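Orotidine 5'-phosphate decarboxylase (Streptomyces avermitilis, PDB 3V75) probably catalyses the decarboxylation of orotidine 5'-phosphate to UMP, the last step of de novo UMP biosynthesis. Local coordinates at residues F67-V79 with V273-A287. Numbering follows the deposited sequence. Where two conformers were deposited one is given.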
loop_
_atom_site.group_PDB
_atom_site.type_symbol
_atom_site.label_atom_id
_atom_site.label_comp_id
_atom_site.label_asym_id
_atom_site.label_seq_id
_atom_site.Cartn_x
_atom_site.Cartn_y
_atom_site.Cartn_z
ATOM N N PHE A 67 16.686 7.919 -15.688
ATOM C CA PHE A 67 17.293 7.133 -14.606
ATOM C C PHE A 67 16.922 5.652 -14.782
ATOM O O PHE A 67 17.782 4.756 -14.770
ATOM C CB PHE A 67 16.753 7.646 -13.274
ATOM C CG PHE A 67 17.251 6.909 -12.065
ATOM C CD1 PHE A 67 16.630 5.742 -11.629
ATOM C CD2 PHE A 67 18.321 7.406 -11.319
ATOM C CE1 PHE A 67 17.072 5.074 -10.500
ATOM C CE2 PHE A 67 18.767 6.741 -10.155
ATOM C CZ PHE A 67 18.144 5.564 -9.756
ATOM N N SER A 68 15.623 5.394 -14.887
ATOM C CA SER A 68 15.123 4.025 -14.948
ATOM C C SER A 68 15.653 3.284 -16.184
ATOM O O SER A 68 16.088 2.116 -16.106
ATOM C CB SER A 68 13.587 4.075 -14.927
ATOM O OG SER A 68 13.163 4.626 -13.691
ATOM N N ARG A 69 15.653 3.971 -17.312
ATOM C CA ARG A 69 16.147 3.379 -18.531
ATOM C C ARG A 69 17.627 3.010 -18.404
ATOM O O ARG A 69 18.046 1.934 -18.845
ATOM C CB ARG A 69 15.929 4.362 -19.689
ATOM C CG ARG A 69 16.487 3.861 -20.973
ATOM C CD ARG A 69 16.118 4.806 -22.117
ATOM N NE ARG A 69 16.891 4.395 -23.279
ATOM C CZ ARG A 69 16.716 4.893 -24.493
ATOM N NH1 ARG A 69 15.771 5.824 -24.674
ATOM N NH2 ARG A 69 17.482 4.451 -25.500
ATOM N N THR A 70 18.420 3.899 -17.820
ATOM C CA THR A 70 19.851 3.649 -17.696
ATOM C C THR A 70 20.110 2.478 -16.759
ATOM O O THR A 70 20.998 1.649 -17.027
ATOM C CB THR A 70 20.565 4.910 -17.171
ATOM O OG1 THR A 70 20.534 5.886 -18.206
ATOM C CG2 THR A 70 22.012 4.601 -16.758
ATOM N N VAL A 71 19.353 2.401 -15.659
ATOM C CA VAL A 71 19.550 1.301 -14.719
ATOM C C VAL A 71 19.328 -0.026 -15.405
ATOM O O VAL A 71 20.156 -0.930 -15.280
ATOM C CB VAL A 71 18.676 1.411 -13.445
ATOM C CG1 VAL A 71 18.809 0.129 -12.591
ATOM C CG2 VAL A 71 19.089 2.664 -12.637
ATOM N N VAL A 72 18.236 -0.155 -16.169
ATOM C CA VAL A 72 17.990 -1.437 -16.823
ATOM C C VAL A 72 18.949 -1.711 -17.971
ATOM O O VAL A 72 19.374 -2.855 -18.171
ATOM C CB VAL A 72 16.524 -1.544 -17.279
ATOM C CG1 VAL A 72 16.305 -2.862 -17.998
ATOM C CG2 VAL A 72 15.600 -1.408 -16.049
ATOM N N GLU A 73 19.316 -0.679 -18.726
ATOM C CA GLU A 73 20.298 -0.895 -19.797
ATOM C C GLU A 73 21.635 -1.362 -19.239
ATOM O O GLU A 73 22.261 -2.271 -19.787
ATOM C CB GLU A 73 20.513 0.371 -20.631
ATOM C CG GLU A 73 19.288 0.648 -21.485
ATOM C CD GLU A 73 19.349 1.948 -22.250
ATOM O OE1 GLU A 73 20.199 2.838 -21.930
ATOM O OE2 GLU A 73 18.507 2.122 -23.192
ATOM N N ALA A 74 22.073 -0.725 -18.150
ATOM C CA ALA A 74 23.373 -1.053 -17.567
ATOM C C ALA A 74 23.374 -2.412 -16.917
ATOM O O ALA A 74 24.347 -3.163 -17.031
ATOM C CB ALA A 74 23.763 -0.002 -16.511
ATOM N N LEU A 75 22.301 -2.725 -16.205
ATOM C CA LEU A 75 22.296 -3.870 -15.298
ATOM C C LEU A 75 21.347 -5.023 -15.638
ATOM O O LEU A 75 21.475 -6.092 -15.051
ATOM C CB LEU A 75 21.967 -3.381 -13.869
ATOM C CG LEU A 75 23.013 -2.416 -13.272
ATOM C CD1 LEU A 75 22.516 -1.980 -11.889
ATOM C CD2 LEU A 75 24.390 -3.058 -13.200
ATOM N N GLY A 76 20.423 -4.808 -16.589
ATOM C CA GLY A 76 19.324 -5.759 -16.788
ATOM C C GLY A 76 19.794 -7.154 -17.146
ATOM O O GLY A 76 19.164 -8.126 -16.739
ATOM N N GLU A 77 20.897 -7.262 -17.879
ATOM C CA GLU A 77 21.423 -8.574 -18.248
ATOM C C GLU A 77 22.336 -9.182 -17.197
ATOM O O GLU A 77 22.766 -10.340 -17.346
ATOM C CB GLU A 77 22.142 -8.510 -19.591
ATOM C CG GLU A 77 21.154 -8.153 -20.721
ATOM C CD GLU A 77 21.766 -8.273 -22.132
ATOM O OE1 GLU A 77 22.939 -8.740 -22.266
ATOM O OE2 GLU A 77 21.067 -7.881 -23.098
ATOM N N HIS A 78 22.633 -8.420 -16.140
ATOM C CA HIS A 78 23.715 -8.785 -15.226
ATOM C C HIS A 78 23.287 -9.078 -13.837
ATOM O O HIS A 78 23.970 -9.802 -13.121
ATOM C CB HIS A 78 24.800 -7.705 -15.255
ATOM C CG HIS A 78 25.244 -7.426 -16.654
ATOM N ND1 HIS A 78 25.886 -8.381 -17.425
ATOM C CD2 HIS A 78 25.039 -6.362 -17.465
ATOM C CE1 HIS A 78 26.082 -7.901 -18.645
ATOM N NE2 HIS A 78 25.578 -6.678 -18.700
ATOM N N VAL A 79 22.140 -8.568 -13.432
ATOM C CA VAL A 79 21.718 -8.770 -12.038
ATOM C C VAL A 79 20.590 -9.765 -11.933
ATOM O O VAL A 79 19.747 -9.866 -12.844
ATOM C CB VAL A 79 21.271 -7.459 -11.284
ATOM C CG1 VAL A 79 22.410 -6.409 -11.267
ATOM C CG2 VAL A 79 19.985 -6.900 -11.870
ATOM N N VAL A 273 24.978 0.611 -5.137
ATOM C CA VAL A 273 25.112 0.482 -6.590
ATOM C C VAL A 273 24.696 1.765 -7.317
ATOM O O VAL A 273 25.441 2.293 -8.158
ATOM C CB VAL A 273 24.292 -0.731 -7.138
ATOM C CG1 VAL A 273 24.213 -0.709 -8.653
ATOM C CG2 VAL A 273 24.930 -2.050 -6.654
ATOM N N LEU A 274 23.519 2.271 -6.989
ATOM C CA LEU A 274 22.938 3.379 -7.727
ATOM C C LEU A 274 23.725 4.675 -7.677
ATOM O O LEU A 274 23.635 5.478 -8.625
ATOM C CB LEU A 274 21.487 3.642 -7.269
ATOM C CG LEU A 274 20.532 2.444 -7.485
ATOM C CD1 LEU A 274 19.168 2.730 -6.824
ATOM C CD2 LEU A 274 20.330 2.085 -8.997
ATOM N N ARG A 275 24.470 4.917 -6.595
ATOM C CA ARG A 275 25.217 6.183 -6.545
ATOM C C ARG A 275 26.270 6.268 -7.641
ATOM O O ARG A 275 26.779 7.364 -7.916
ATOM C CB ARG A 275 25.914 6.383 -5.201
ATOM C CG ARG A 275 27.077 5.443 -4.923
ATOM C CD ARG A 275 27.673 5.806 -3.568
ATOM N NE ARG A 275 28.817 4.981 -3.197
ATOM C CZ ARG A 275 30.069 5.215 -3.577
ATOM N NH1 ARG A 275 30.331 6.230 -4.387
ATOM N NH2 ARG A 275 31.047 4.405 -3.167
ATOM N N HIS A 276 26.617 5.133 -8.252
ATOM C CA HIS A 276 27.630 5.118 -9.314
ATOM C C HIS A 276 27.106 5.510 -10.681
ATOM O O HIS A 276 27.896 5.755 -11.592
ATOM C CB HIS A 276 28.306 3.761 -9.373
ATOM C CG HIS A 276 29.067 3.462 -8.129
ATOM N ND1 HIS A 276 30.283 4.044 -7.863
ATOM C CD2 HIS A 276 28.759 2.692 -7.054
ATOM C CE1 HIS A 276 30.714 3.623 -6.681
ATOM N NE2 HIS A 276 29.810 2.802 -6.169
ATOM N N GLY A 277 25.790 5.585 -10.852
ATOM C CA GLY A 277 25.242 6.108 -12.086
ATOM C C GLY A 277 25.527 7.601 -12.183
ATOM O O GLY A 277 25.870 8.266 -11.191
ATOM N N PRO A 278 25.381 8.148 -13.382
ATOM C CA PRO A 278 24.841 7.453 -14.568
ATOM C C PRO A 278 25.842 6.622 -15.389
ATOM O O PRO A 278 25.512 6.101 -16.462
ATOM C CB PRO A 278 24.265 8.596 -15.405
ATOM C CG PRO A 278 25.003 9.796 -14.986
ATOM C CD PRO A 278 25.535 9.596 -13.587
ATOM N N ASP A 279 27.088 6.517 -14.919
ATOM C CA ASP A 279 28.145 5.798 -15.644
ATOM C C ASP A 279 27.831 4.299 -15.683
ATOM O O ASP A 279 27.795 3.633 -14.630
ATOM C CB ASP A 279 29.466 6.074 -14.910
ATOM C CG ASP A 279 30.649 5.429 -15.531
ATOM O OD1 ASP A 279 30.595 4.318 -16.116
ATOM O OD2 ASP A 279 31.730 6.071 -15.458
ATOM N N VAL A 280 27.588 3.768 -16.879
ATOM C CA VAL A 280 27.118 2.391 -16.985
ATOM C C VAL A 280 28.199 1.393 -16.593
ATOM O O VAL A 280 27.879 0.336 -16.021
ATOM C CB VAL A 280 26.530 2.074 -18.385
ATOM C CG1 VAL A 280 25.309 2.970 -18.640
ATOM C CG2 VAL A 280 27.623 2.232 -19.480
ATOM N N ARG A 281 29.474 1.692 -16.858
ATOM C CA ARG A 281 30.518 0.769 -16.422
ATOM C C ARG A 281 30.637 0.815 -14.900
ATOM O O ARG A 281 30.884 -0.221 -14.279
ATOM C CB ARG A 281 31.885 1.098 -17.033
ATOM C CG ARG A 281 31.967 0.886 -18.529
ATOM C CD ARG A 281 33.325 1.339 -19.065
ATOM N NE ARG A 281 33.374 1.250 -20.539
ATOM C CZ ARG A 281 34.281 1.861 -21.300
ATOM N NH1 ARG A 281 35.212 2.625 -20.746
ATOM N NH2 ARG A 281 34.227 1.732 -22.639
ATOM N N ALA A 282 30.481 1.995 -14.313
ATOM C CA ALA A 282 30.572 2.111 -12.851
ATOM C C ALA A 282 29.414 1.355 -12.180
ATOM O O ALA A 282 29.613 0.695 -11.146
ATOM C CB ALA A 282 30.574 3.564 -12.422
ATOM N N LEU A 283 28.210 1.435 -12.764
ATOM C CA LEU A 283 27.047 0.699 -12.224
ATOM C C LEU A 283 27.296 -0.799 -12.277
ATOM O O LEU A 283 27.100 -1.503 -11.282
ATOM C CB LEU A 283 25.784 1.032 -13.044
ATOM C CG LEU A 283 25.182 2.390 -12.701
ATOM C CD1 LEU A 283 24.222 2.841 -13.831
ATOM C CD2 LEU A 283 24.472 2.337 -11.334
ATOM N N ARG A 284 27.736 -1.288 -13.430
ATOM C CA ARG A 284 28.048 -2.699 -13.612
ATOM C C ARG A 284 29.124 -3.184 -12.629
ATOM O O ARG A 284 29.030 -4.264 -12.032
ATOM C CB ARG A 284 28.510 -2.937 -15.053
ATOM C CG ARG A 284 29.010 -4.336 -15.295
ATOM C CD ARG A 284 27.932 -5.383 -15.189
ATOM N NE ARG A 284 28.512 -6.717 -15.392
ATOM C CZ ARG A 284 28.813 -7.218 -16.586
ATOM N NH1 ARG A 284 28.606 -6.501 -17.684
ATOM N NH2 ARG A 284 29.377 -8.425 -16.700
ATOM N N THR A 285 30.187 -2.395 -12.509
ATOM C CA THR A 285 31.292 -2.786 -11.648
ATOM C C THR A 285 30.813 -2.925 -10.202
ATOM O O THR A 285 31.177 -3.883 -9.520
ATOM C CB THR A 285 32.444 -1.736 -11.736
ATOM O OG1 THR A 285 32.941 -1.750 -13.081
ATOM C CG2 THR A 285 33.612 -2.042 -10.780
ATOM N N ALA A 286 30.017 -1.963 -9.728
ATOM C CA ALA A 286 29.537 -1.999 -8.342
ATOM C C ALA A 286 28.618 -3.186 -8.120
ATOM O O ALA A 286 28.710 -3.863 -7.099
ATOM C CB ALA A 286 28.809 -0.699 -7.992
ATOM N N ALA A 287 27.699 -3.415 -9.057
ATOM C CA ALA A 287 26.787 -4.561 -8.923
ATOM C C ALA A 287 27.566 -5.879 -8.916
ATOM O O ALA A 287 27.280 -6.781 -8.109
ATOM C CB ALA A 287 25.748 -4.558 -10.046
#
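Leu-75 enters a hole formed by Val-273, Leu-283, Arg-284 and Ala-287, a knob-into-hole fit that can be traced atom by atom. Its CB meets no atom of 273-287 within 4.2 Å; with chi1 at -63°, CG lies anti to the carbonyl carbon and the fork is delivered to the other segment. CD1 then meets Val-273 CG1 tip to tip at 3.9 Å. CD2 has more partners, Ala-287 CB, Arg-284 CA and Leu-283 O, each at 3.7 Å, so it rests on the helix backbone itself.

One residue earlier, Ala-74 CB sits 3.9 Å from Val-280 CB and touches Leu-283 CD1. The small residue suits the 5.1 Å separation of Ala-74 CA and Val-280 CA. A turn further back, Thr-70 presents CG2 to the same Leu-283 methyl, while its OG1 bonds to Arg-66. Within the closed eight-stranded TIM barrel, this contact brings helix 61-75, between the first and second strands, against helix 280-299, after the last strand; the axes of 67-75 and 280-287 cross at -59°. Val-43 of the first strand touches Leu-75 and Val-273. Beside them, Leu-274 CD2 lies 3.9 Å from Val-71 CG2 and approaches the Phe-67 ring obliquely.

Past the end of helix 61-75, one of two deposited conformers of Arg-284 lays its guanidinium flat over a face of His-78, centres 3.5 Å apart and planes at 12°; the stack is tentative, since it need not hold in the other copy. Glu-77 CB covers the opposite ring face, and in this conformer Arg-284 NE also forms a salt bridge with Asp-288, which probably helps to hold the group. Helix 280-299 begins with Asp-279 as N-cap, its OD1 accepting from Ala-282 N at 2.9 Å.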